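Local atomic coordinates of putative secreted lipase (Streptomyces sp. W007, PDB entry 5H6B), a protein that hydrolyses the ester bonds of triacylglycerols, as a thermostable, probably secreted lipase of the alpha/beta-hydrolase superfamily from a marine bacterium. Residues L63-L68 / D81-Q86; G37-S42 / H75-I80; E85-F90 / M113-Y118. One frame throughout, in Å; residues are numbered along the deposited sequence.

Interaction 1 of 3, residues L63-L68 / D81-Q86; sequences LDYGQL and DKSAEQ. With ZN (zinc ion), chain C.
Ser83, on the first turns of helix 80-98, turns its hydroxyl to the loop and sets OG 3.3 Å from Tyr65 CD1, near the plane of the ring and at its edge. The same OG lies 3.4 Å from Gly66 CA; a CB at this positive-phi position would come tight against OG. One turn further on, Gln86 reaches straight out, its chain extended beyond CG (chi2 174°), and uses both ends of its amide. OE1 takes the backbone N-H of Gly66 at 2.9 Å, in the carbonyl plane and on a lone pair. Helix 80-98 is thereby tied to the loop that leaves strand 59-63 of the parallel sheet, in the alpha/beta-hydrolase fold. On its other branch, NE2 of Gln86 gives a hydrogen to OE1 of Gln67 at 3.0 Å, nearly straight at 167°. The two amide planes are only 23° apart, and the two bonds together fix the rotation of the Gln86 amide. Leu63 CD1 rests against the Gln86 carbonyl. Asp64 OD2 binds a zinc ion, of which His75 is another ligand, while Asp64 OD1 accepts the backbone N-H of Ser42.

Interaction 2 of 3, residues G37-S42 / H75-I80; sequences GTFGNS and HGLGPI. With ZN (zinc ion), chain C.
The Phe39 ring has the methyl CG2 of its own neighbour Thr38 over the centre of one face, 3.7 Å above the plane, while Leu77 CD2 from the other loop comes in obliquely, 3.6 Å from Phe39 CE1. The Phe39 and Leu77 side chains cross at about a right angle, and Leu167 of helix 165-168 also packs against the phenylalanine. The imidazole of His75 is approached obliquely as well: Asn41 CB lies 3.5 Å from its CD2, and the carbonyl oxygen of Gly40 sits close to His75 CB and to CG of the ring. With CG anti to the carbonyl carbon (chi1 -45°), the ring is carried past Gly40 and Asn41 so that NE2 binds the zinc ion at 2.1 Å. Residues 37-40 form a type II beta turn just after strand 32-35, closed by Gly40 N to Gly37 O, and the second loop runs from strand 59-63 to helix 80-98; both loops leave neighbouring parallel strands of an alpha/beta-hydrolase sheet. Two backbone bonds join them through one residue: Phe39 N gives its hydrogen to His75 O at 2.7 Å, with a bent N-H...O angle of 135°, and His75 N gives one to Gly40 O at 3.0 Å. The backbone of the metal ligand is thus held to the turn on both its N-H and its carbonyl. Gly76 lies against Thr38, where a CB would be tight against Thr38 CA and Gly37 O. Asn41 OD1 accepts from the backbone N of Asp44, and its ND2 gives to Phe73 O.

Interaction 3 of 3, residues E85-F90 / M113-Y118; sequences EQLDVF and MMPNYY
Leu87 and Tyr118 both hold CG anti to the backbone N (chi1 174° and 161°), which sends each side chain from one helix toward the other, helix 80-98 and helix 115-121, where they meet at about a right angle. Met114 starts the same way, but the bend at chi2 puts SD against Leu87 CD2, and the one at chi3 turns CE toward Leu87 CB. Leu87 CD2 is the meeting point: it lies 3.5 Å from Met114 SD, 3.8 Å from Pro115 CB and 3.8 Å from Tyr118 CD2. Leu87 CG stands over one face of the Tyr118 ring, 4.2 Å above the plane and displaced toward its rim; Val91 of helix 80-98 also touches Tyr118. Both helices cover the same side of the central parallel sheet, with Pro115 and Tyr118 also resting on strand 128-134. Helix 115-121 comes soon after the GxSxG sequence that probably forms the nucleophile elbow of this alpha/beta-hydrolase, and Pro115 touches that region. Further along the ring, Tyr118 CE1 lies 3.5 Å from Asp88 CA and equally near Asp88 OD1, the carboxylate and ring planes being 53° apart. With no hydrogen bond between the two segments, packing, largely apolar, holds the contact. Without the ring, as with an alanine at Tyr118, Leu87 CD2 would probably lose one wall of its packing and Asp88 the ring it crosses. That carboxylate belongs to another zinc site, shared with Asp92 one turn further on, so the metal may well offset the closeness of the two acidic groups.

In the fold
Interaction 1 is partly buried, with the exposed Gln67 at its margin, whereas every touching residue of interactions 2 and 3 is buried. Interactions 1 and 3 share helix 80-98: Glu85 and Gln86 belong to both, and the helix presents its polar Gln86 to the loop of 63-68 but Leu87 to helix 115-121. Interactions 1 and 2 share the connection between strand 59-63 and helix 80-98, within which Gly66 O accepts from Leu77 N, and they border one zinc ion. The chemistry changes accordingly: side-chain amide bonds in interaction 1, backbone bonds beside a metal ligand in interaction 2, and hydrocarbon, sulfur and ring packing between helices in interaction 3.

Interaction 1 of 3, residues L63-L68 / D81-Q86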
# COMPACT_ATOMS: atom_id res chain seq x y z
N LEU A 63 -8.26 -1.64 5.90
CA LEU A 63 -8.33 -2.88 6.69
C LEU A 63 -7.16 -3.04 7.63
O LEU A 63 -6.07 -2.50 7.39
CB LEU A 63 -8.34 -4.12 5.77
CG LEU A 63 -7.01 -4.76 5.30
CD1 LEU A 63 -7.23 -6.12 4.66
CD2 LEU A 63 -6.27 -3.84 4.34
N ASP A 64 -7.38 -3.86 8.65
CA ASP A 64 -6.31 -4.39 9.49
C ASP A 64 -5.94 -5.77 8.95
O ASP A 64 -6.81 -6.51 8.61
CB ASP A 64 -6.84 -4.58 10.92
CG ASP A 64 -6.45 -3.46 11.86
OD1 ASP A 64 -5.85 -2.44 11.45
OD2 ASP A 64 -6.72 -3.64 13.06
N TYR A 65 -4.66 -6.13 8.95
CA TYR A 65 -4.22 -7.43 8.40
C TYR A 65 -2.96 -7.84 9.14
O TYR A 65 -2.22 -6.97 9.56
CB TYR A 65 -3.98 -7.37 6.87
CG TYR A 65 -2.70 -6.67 6.42
CD1 TYR A 65 -1.47 -7.33 6.47
CD2 TYR A 65 -2.73 -5.38 5.93
CE1 TYR A 65 -0.30 -6.70 6.06
CE2 TYR A 65 -1.56 -4.74 5.53
CZ TYR A 65 -0.35 -5.42 5.59
OH TYR A 65 0.84 -4.82 5.19
N GLY A 66 -2.72 -9.15 9.30
CA GLY A 66 -1.49 -9.65 9.92
C GLY A 66 -1.44 -9.40 11.41
O GLY A 66 -0.35 -9.31 11.98
N GLN A 67 -2.61 -9.30 12.05
CA GLN A 67 -2.64 -9.10 13.50
C GLN A 67 -2.02 -10.29 14.22
O GLN A 67 -2.18 -11.41 13.78
CB GLN A 67 -4.05 -8.90 14.02
CG GLN A 67 -4.78 -7.72 13.42
CD GLN A 67 -5.74 -8.15 12.34
OE1 GLN A 67 -5.38 -8.90 11.43
NE2 GLN A 67 -6.98 -7.67 12.41
N LEU A 68 -1.29 -10.03 15.29
CA LEU A 68 -0.76 -11.09 16.15
C LEU A 68 -1.42 -10.95 17.53
O LEU A 68 -1.42 -9.85 18.10
CB LEU A 68 0.77 -10.99 16.26
CG LEU A 68 1.54 -12.31 16.25
CD1 LEU A 68 1.28 -13.14 14.99
CD2 LEU A 68 3.03 -12.02 16.40
N ASP A 81 0.84 -14.68 3.20
CA ASP A 81 -0.21 -15.38 2.44
C ASP A 81 -1.56 -15.30 3.14
O ASP A 81 -2.57 -15.05 2.49
CB ASP A 81 0.15 -16.84 2.10
CG ASP A 81 0.54 -17.68 3.31
OD1 ASP A 81 0.75 -17.13 4.40
OD2 ASP A 81 0.67 -18.92 3.16
N LYS A 82 -1.59 -15.47 4.46
CA LYS A 82 -2.83 -15.27 5.25
C LYS A 82 -3.30 -13.81 5.16
O LYS A 82 -4.50 -13.54 5.06
CB LYS A 82 -2.65 -15.62 6.73
CG LYS A 82 -2.17 -17.04 7.03
CD LYS A 82 -3.15 -18.10 6.56
CE LYS A 82 -2.63 -19.47 6.93
NZ LYS A 82 -3.63 -20.52 6.61
N SER A 83 -2.35 -12.88 5.21
CA SER A 83 -2.70 -11.46 5.08
C SER A 83 -3.40 -11.14 3.75
O SER A 83 -4.39 -10.38 3.70
CB SER A 83 -1.47 -10.58 5.29
OG SER A 83 -1.05 -10.60 6.65
N ALA A 84 -2.89 -11.74 2.67
CA ALA A 84 -3.50 -11.60 1.36
C ALA A 84 -4.91 -12.16 1.32
O ALA A 84 -5.76 -11.63 0.60
CB ALA A 84 -2.63 -12.25 0.29
N GLU A 85 -5.17 -13.23 2.08
CA GLU A 85 -6.52 -13.78 2.18
C GLU A 85 -7.44 -12.84 2.93
O GLU A 85 -8.59 -12.68 2.53
CB GLU A 85 -6.54 -15.19 2.79
CG GLU A 85 -7.93 -15.82 3.01
CD GLU A 85 -8.88 -15.77 1.79
OE1 GLU A 85 -8.41 -15.88 0.62
OE2 GLU A 85 -10.11 -15.63 2.00
N GLN A 86 -6.95 -12.19 3.98
CA GLN A 86 -7.77 -11.16 4.68
C GLN A 86 -8.16 -10.02 3.73
O GLN A 86 -9.29 -9.51 3.77
CB GLN A 86 -7.02 -10.57 5.87
CG GLN A 86 -6.75 -11.53 7.00
CD GLN A 86 -5.89 -10.89 8.06
OE1 GLN A 86 -4.67 -10.82 7.93
NE2 GLN A 86 -6.52 -10.42 9.11
ZN ZN C . -5.88 -3.09 14.61

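Interaction 2 of 3, residues G37-S42 / H75-I80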
# COMPACT_ATOMS: atom_id res chain seq x y z
N GLY A 37 1.32 -0.77 6.29
CA GLY A 37 2.61 -1.41 6.24
C GLY A 37 2.87 -2.21 7.49
O GLY A 37 1.95 -2.51 8.27
N THR A 38 4.13 -2.59 7.65
CA THR A 38 4.54 -3.41 8.78
C THR A 38 4.44 -2.58 10.03
O THR A 38 4.79 -1.42 10.03
CB THR A 38 5.99 -3.93 8.58
OG1 THR A 38 6.07 -4.62 7.32
CG2 THR A 38 6.38 -4.89 9.67
N PHE A 39 3.91 -3.18 11.09
CA PHE A 39 3.65 -2.48 12.37
C PHE A 39 2.57 -1.41 12.32
O PHE A 39 2.50 -0.60 13.24
CB PHE A 39 4.91 -1.84 12.99
CG PHE A 39 6.13 -2.71 13.00
CD1 PHE A 39 6.07 -4.01 13.49
CD2 PHE A 39 7.35 -2.22 12.56
CE1 PHE A 39 7.21 -4.80 13.53
CE2 PHE A 39 8.49 -3.01 12.58
CZ PHE A 39 8.42 -4.31 13.07
N GLY A 40 1.74 -1.40 11.28
CA GLY A 40 0.73 -0.38 11.11
C GLY A 40 -0.65 -0.95 11.35
O GLY A 40 -0.81 -2.16 11.58
N ASN A 41 -1.65 -0.09 11.25
CA ASN A 41 -3.05 -0.50 11.33
C ASN A 41 -3.92 0.36 10.40
O ASN A 41 -3.43 1.31 9.75
CB ASN A 41 -3.53 -0.42 12.79
CG ASN A 41 -3.45 0.98 13.34
OD1 ASN A 41 -4.11 1.88 12.85
ND2 ASN A 41 -2.63 1.18 14.37
N SER A 42 -5.20 0.02 10.38
CA SER A 42 -6.19 0.63 9.50
C SER A 42 -6.44 2.11 9.71
O SER A 42 -6.99 2.75 8.81
CB SER A 42 -7.53 -0.08 9.65
OG SER A 42 -8.03 0.14 10.95
N HIS A 75 0.41 -4.24 13.31
CA HIS A 75 0.04 -5.43 12.52
C HIS A 75 1.03 -5.67 11.37
O HIS A 75 2.16 -5.20 11.45
CB HIS A 75 -1.41 -5.28 12.02
CG HIS A 75 -2.35 -4.81 13.08
ND1 HIS A 75 -2.33 -5.32 14.36
CD2 HIS A 75 -3.35 -3.91 13.05
CE1 HIS A 75 -3.28 -4.75 15.07
NE2 HIS A 75 -3.91 -3.88 14.30
N GLY A 76 0.64 -6.44 10.36
CA GLY A 76 1.57 -6.91 9.35
C GLY A 76 2.59 -7.89 9.89
O GLY A 76 3.70 -7.96 9.36
N LEU A 77 2.22 -8.64 10.92
CA LEU A 77 3.14 -9.56 11.58
C LEU A 77 2.90 -11.04 11.30
O LEU A 77 3.83 -11.83 11.41
CB LEU A 77 3.11 -9.34 13.09
CG LEU A 77 3.52 -7.95 13.56
CD1 LEU A 77 3.51 -7.94 15.08
CD2 LEU A 77 4.89 -7.56 13.01
N GLY A 78 1.68 -11.43 10.96
CA GLY A 78 1.39 -12.79 10.58
C GLY A 78 1.85 -13.16 9.17
O GLY A 78 2.38 -12.31 8.43
N PRO A 79 1.65 -14.43 8.78
CA PRO A 79 2.10 -14.88 7.48
C PRO A 79 1.47 -14.10 6.34
O PRO A 79 0.25 -13.87 6.35
CB PRO A 79 1.68 -16.35 7.44
CG PRO A 79 1.59 -16.77 8.86
CD PRO A 79 1.16 -15.54 9.62
N ILE A 80 2.28 -13.69 5.37
CA ILE A 80 1.79 -12.73 4.37
C ILE A 80 0.75 -13.37 3.43
O ILE A 80 -0.15 -12.67 2.96
CB ILE A 80 2.95 -12.00 3.64
CG1 ILE A 80 3.85 -11.33 4.68
CG2 ILE A 80 2.40 -10.96 2.66
CD1 ILE A 80 4.91 -10.41 4.15
ZN ZN C . -5.88 -3.09 14.61

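Interaction 3 of 3, residues E85-F90 / M113-Y118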
# COMPACT_ATOMS: atom_id res chain seq x y z
N GLU A 85 -5.17 -13.23 2.08
CA GLU A 85 -6.52 -13.78 2.18
C GLU A 85 -7.44 -12.84 2.93
O GLU A 85 -8.59 -12.68 2.53
CB GLU A 85 -6.54 -15.19 2.79
CG GLU A 85 -7.93 -15.82 3.01
CD GLU A 85 -8.88 -15.77 1.79
OE1 GLU A 85 -8.41 -15.88 0.62
OE2 GLU A 85 -10.11 -15.63 2.00
N GLN A 86 -6.95 -12.19 3.98
CA GLN A 86 -7.77 -11.16 4.68
C GLN A 86 -8.16 -10.02 3.73
O GLN A 86 -9.29 -9.51 3.77
CB GLN A 86 -7.02 -10.57 5.87
CG GLN A 86 -6.75 -11.53 7.00
CD GLN A 86 -5.89 -10.89 8.06
OE1 GLN A 86 -4.67 -10.82 7.93
NE2 GLN A 86 -6.52 -10.42 9.11
N LEU A 87 -7.20 -9.63 2.89
CA LEU A 87 -7.42 -8.59 1.88
C LEU A 87 -8.50 -9.03 0.89
O LEU A 87 -9.39 -8.23 0.55
CB LEU A 87 -6.10 -8.27 1.16
CG LEU A 87 -6.16 -7.31 -0.03
CD1 LEU A 87 -6.63 -5.94 0.42
CD2 LEU A 87 -4.82 -7.22 -0.74
N ASP A 88 -8.41 -10.29 0.46
CA ASP A 88 -9.41 -10.92 -0.42
C ASP A 88 -10.83 -10.76 0.13
O ASP A 88 -11.69 -10.17 -0.55
CB ASP A 88 -9.06 -12.41 -0.63
CG ASP A 88 -9.87 -13.08 -1.74
OD1 ASP A 88 -10.81 -12.47 -2.32
OD2 ASP A 88 -9.54 -14.26 -2.01
N VAL A 89 -11.06 -11.27 1.34
CA VAL A 89 -12.36 -11.13 2.04
C VAL A 89 -12.78 -9.65 2.16
O VAL A 89 -13.95 -9.30 1.91
CB VAL A 89 -12.32 -11.77 3.46
CG1 VAL A 89 -13.52 -11.37 4.31
CG2 VAL A 89 -12.21 -13.29 3.36
N PHE A 90 -11.83 -8.80 2.53
CA PHE A 90 -12.13 -7.37 2.72
C PHE A 90 -12.57 -6.67 1.43
O PHE A 90 -13.53 -5.89 1.44
CB PHE A 90 -10.94 -6.66 3.37
CG PHE A 90 -11.23 -5.24 3.80
CD1 PHE A 90 -11.79 -4.99 5.03
CD2 PHE A 90 -10.96 -4.17 2.95
CE1 PHE A 90 -12.05 -3.69 5.43
CE2 PHE A 90 -11.21 -2.87 3.35
CZ PHE A 90 -11.76 -2.63 4.59
N MET A 113 3.13 -4.22 -1.35
CA MET A 113 3.62 -5.47 -1.92
C MET A 113 2.64 -6.63 -1.79
O MET A 113 2.37 -7.32 -2.77
CB MET A 113 4.97 -5.84 -1.30
CG MET A 113 5.48 -7.22 -1.71
SD MET A 113 4.90 -8.49 -0.58
CE MET A 113 6.05 -8.34 0.79
N MET A 114 2.14 -6.87 -0.58
CA MET A 114 1.22 -7.98 -0.30
C MET A 114 0.02 -8.16 -1.26
O MET A 114 -0.32 -9.30 -1.55
CB MET A 114 0.71 -7.88 1.16
CG MET A 114 -0.41 -8.85 1.54
SD MET A 114 -2.04 -8.19 1.16
CE MET A 114 -2.42 -7.37 2.71
N PRO A 115 -0.65 -7.08 -1.71
CA PRO A 115 -1.74 -7.22 -2.71
C PRO A 115 -1.36 -7.92 -4.05
O PRO A 115 -2.24 -8.48 -4.72
CB PRO A 115 -2.15 -5.78 -2.98
CG PRO A 115 -1.84 -5.06 -1.71
CD PRO A 115 -0.60 -5.71 -1.16
N ASN A 116 -0.09 -7.91 -4.42
CA ASN A 116 0.38 -8.66 -5.58
C ASN A 116 0.18 -10.18 -5.42
O ASN A 116 -0.05 -10.88 -6.41
CB ASN A 116 1.83 -8.33 -5.89
CG ASN A 116 2.02 -6.86 -6.24
OD1 ASN A 116 2.66 -6.10 -5.50
ND2 ASN A 116 1.44 -6.45 -7.34
N TYR A 117 0.22 -10.66 -4.18
CA TYR A 117 -0.14 -12.05 -3.88
C TYR A 117 -1.63 -12.31 -4.16
O TYR A 117 -2.01 -13.33 -4.75
CB TYR A 117 0.20 -12.39 -2.43
CG TYR A 117 0.22 -13.87 -2.15
CD1 TYR A 117 -0.96 -14.57 -1.89
CD2 TYR A 117 1.42 -14.58 -2.17
CE1 TYR A 117 -0.94 -15.94 -1.65
CE2 TYR A 117 1.44 -15.94 -1.91
CZ TYR A 117 0.26 -16.61 -1.66
OH TYR A 117 0.29 -17.95 -1.40
N TYR A 118 -2.47 -11.38 -3.71
CA TYR A 118 -3.92 -11.44 -3.95
C TYR A 118 -4.21 -11.37 -5.45
O TYR A 118 -5.01 -12.16 -5.95
CB TYR A 118 -4.59 -10.32 -3.16
CG TYR A 118 -5.99 -9.90 -3.56
CD1 TYR A 118 -7.09 -10.74 -3.36
CD2 TYR A 118 -6.23 -8.61 -4.02
CE1 TYR A 118 -8.37 -10.33 -3.68
CE2 TYR A 118 -7.51 -8.19 -4.34
CZ TYR A 118 -8.57 -9.06 -4.17
OH TYR A 118 -9.83 -8.61 -4.49